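Local coordinates for a cystathionine beta-synthase domain protein fused to a Zn-ribbon-like domain (Pyrococcus furiosus, PDB 3GHD) that is of unknown function but probably binds a nucleotide through its CBS domain, the part present here, and a metal ion through a zinc-ribbon-like domain, at residues Lys16-Asn21 with Val38-Ile43. Numbering follows the deposited sequence.
Sequences KILSRN and VTERDI
Beside Leu-18, which packs against Ile-43, the carbonyl oxygen of Ile-17 takes two hydrogen bonds from Asn-21. Asn-21 ND2 lies 2.9 Å from Ile-17 O, in a nearly straight bond (164°). Asn-21 N reaches Ile-17 O from the opposite face of the carbonyl plane, at 3.2 Å. The last turn of the helix is thus closed by both backbone and side chain.

Across the contact, Leu-18 CD1 meets Ile-43 CD1 at 4.0 Å, methyl to methyl. In Ile-43, CG1 stands anti to the carbonyl carbon, and the extended chi2 (175°) carries CD1 out to Leu-18. Glu-40 OE2 comes within 4.2 Å of Leu-18 CB. This is contact without a hydrogen bond: the buried carboxylate is paired with Arg-41 of the second subunit.

Thr-39 and Asp-42 form a capping box at the start of helix 40-48. Asp-42 N donates to Thr-39 OG1 (3.1 Å), and Thr-39 N donates to Asp-42 OD2 (3.0 Å).

The contact joins the two helices of a CBS beta-alpha-beta-beta-alpha motif. Leu-44 of the second subunit packs on Glu-40 and Ile-43. The end of helix 11-20 packs on the start of helix 40-48, just where strand 33-39 leaves the sheet.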
loop_
_atom_site.group_PDB
_atom_site.type_symbol
_atom_site.label_atom_id
_atom_site.label_comp_id
_atom_site.label_asym_id
_atom_site.label_seq_id
_atom_site.Cartn_x
_atom_site.Cartn_y
_atom_site.Cartn_z
ATOM N N LYS A 16 5.129 -10.277 -9.680
ATOM C CA LYS A 16 4.150 -10.930 -8.813
ATOM C C LYS A 16 4.828 -11.825 -7.799
ATOM O O LYS A 16 4.465 -11.794 -6.631
ATOM C CB LYS A 16 3.126 -11.738 -9.581
ATOM N N ILE A 17 5.823 -12.584 -8.231
ATOM C CA ILE A 17 6.616 -13.424 -7.312
ATOM C C ILE A 17 7.235 -12.605 -6.149
ATOM O O ILE A 17 7.045 -12.947 -4.989
ATOM C CB ILE A 17 7.697 -14.220 -8.071
ATOM C CG1 ILE A 17 7.014 -15.227 -9.003
ATOM C CG2 ILE A 17 8.595 -14.939 -7.134
ATOM C CD1 ILE A 17 7.952 -15.874 -10.013
ATOM N N LEU A 18 7.927 -11.520 -6.491
ATOM C CA LEU A 18 8.559 -10.639 -5.542
ATOM C C LEU A 18 7.529 -10.061 -4.551
ATOM O O LEU A 18 7.707 -10.108 -3.313
ATOM C CB LEU A 18 9.264 -9.513 -6.318
ATOM C CG LEU A 18 10.559 -9.956 -7.008
ATOM C CD1 LEU A 18 11.115 -8.909 -8.018
ATOM C CD2 LEU A 18 11.607 -10.424 -5.987
ATOM N N SER A 19 6.442 -9.527 -5.069
ATOM C CA SER A 19 5.508 -8.817 -4.142
ATOM C C SER A 19 4.710 -9.766 -3.224
ATOM O O SER A 19 4.517 -9.482 -2.020
ATOM C CB SER A 19 4.641 -7.908 -5.000
ATOM O OG SER A 19 3.747 -8.649 -5.740
ATOM N N ARG A 20 4.297 -10.915 -3.760
ATOM C CA ARG A 20 3.544 -11.935 -3.005
ATOM C C ARG A 20 4.413 -12.558 -1.898
ATOM O O ARG A 20 3.908 -12.977 -0.861
ATOM C CB ARG A 20 3.025 -13.024 -3.944
ATOM C CG ARG A 20 1.823 -12.609 -4.802
ATOM C CD ARG A 20 0.635 -12.119 -4.005
ATOM N N ASN A 21 5.719 -12.559 -2.118
ATOM C CA ASN A 21 6.696 -13.043 -1.165
ATOM C C ASN A 21 7.397 -11.909 -0.417
ATOM O O ASN A 21 8.351 -12.163 0.290
ATOM C CB ASN A 21 7.731 -13.927 -1.839
ATOM C CG ASN A 21 7.163 -15.269 -2.255
ATOM O OD1 ASN A 21 7.010 -16.155 -1.438
ATOM N ND2 ASN A 21 6.841 -15.407 -3.518
ATOM N N VAL A 38 17.812 -9.082 -10.322
ATOM C CA VAL A 38 16.842 -8.070 -10.787
ATOM C C VAL A 38 16.095 -7.536 -9.533
ATOM O O VAL A 38 15.747 -8.281 -8.596
ATOM C CB VAL A 38 15.879 -8.618 -11.887
ATOM C CG1 VAL A 38 14.803 -7.592 -12.223
ATOM C CG2 VAL A 38 16.649 -9.063 -13.204
ATOM N N THR A 39 16.045 -6.214 -9.408
ATOM C CA THR A 39 15.403 -5.551 -8.304
ATOM C C THR A 39 14.136 -4.890 -8.796
ATOM O O THR A 39 13.905 -4.724 -9.997
ATOM C CB THR A 39 16.349 -4.523 -7.600
ATOM O OG1 THR A 39 16.563 -3.388 -8.440
ATOM C CG2 THR A 39 17.660 -5.178 -7.311
ATOM N N GLU A 40 13.319 -4.475 -7.859
ATOM C CA GLU A 40 12.128 -3.695 -8.198
ATOM C C GLU A 40 12.522 -2.362 -8.826
ATOM O O GLU A 40 11.807 -1.863 -9.665
ATOM C CB GLU A 40 11.214 -3.519 -6.953
ATOM C CG GLU A 40 10.632 -4.845 -6.490
ATOM C CD GLU A 40 9.527 -4.732 -5.467
ATOM O OE1 GLU A 40 9.740 -3.916 -4.578
ATOM O OE2 GLU A 40 8.459 -5.450 -5.552
ATOM N N ARG A 41 13.669 -1.775 -8.461
ATOM C CA ARG A 41 14.125 -0.544 -9.099
ATOM C C ARG A 41 14.448 -0.814 -10.556
ATOM O O ARG A 41 14.092 -0.010 -11.446
ATOM C CB ARG A 41 15.375 0.004 -8.417
ATOM C CG ARG A 41 15.005 0.838 -7.212
ATOM C CD ARG A 41 15.153 2.291 -7.513
ATOM N NE ARG A 41 14.279 2.791 -8.530
ATOM C CZ ARG A 41 13.013 3.188 -8.331
ATOM N NH1 ARG A 41 12.304 3.692 -9.330
ATOM N NH2 ARG A 41 12.509 3.193 -7.114
ATOM N N ASP A 42 15.107 -1.945 -10.794
ATOM C CA ASP A 42 15.355 -2.418 -12.168
ATOM C C ASP A 42 14.069 -2.507 -13.001
ATOM O O ASP A 42 14.031 -2.121 -14.218
ATOM C CB ASP A 42 16.073 -3.769 -12.199
ATOM C CG ASP A 42 17.523 -3.689 -11.693
ATOM O OD1 ASP A 42 18.176 -2.648 -11.902
ATOM O OD2 ASP A 42 17.976 -4.656 -11.073
ATOM N N ILE A 43 13.073 -3.101 -12.381
ATOM C CA ILE A 43 11.763 -3.298 -12.988
ATOM C C ILE A 43 11.102 -1.967 -13.364
ATOM O O ILE A 43 10.707 -1.767 -14.541
ATOM C CB ILE A 43 10.830 -4.182 -12.170
ATOM C CG1 ILE A 43 11.338 -5.625 -12.108
ATOM C CG2 ILE A 43 9.413 -4.075 -12.743
ATOM C CD1 ILE A 43 10.511 -6.521 -11.202
#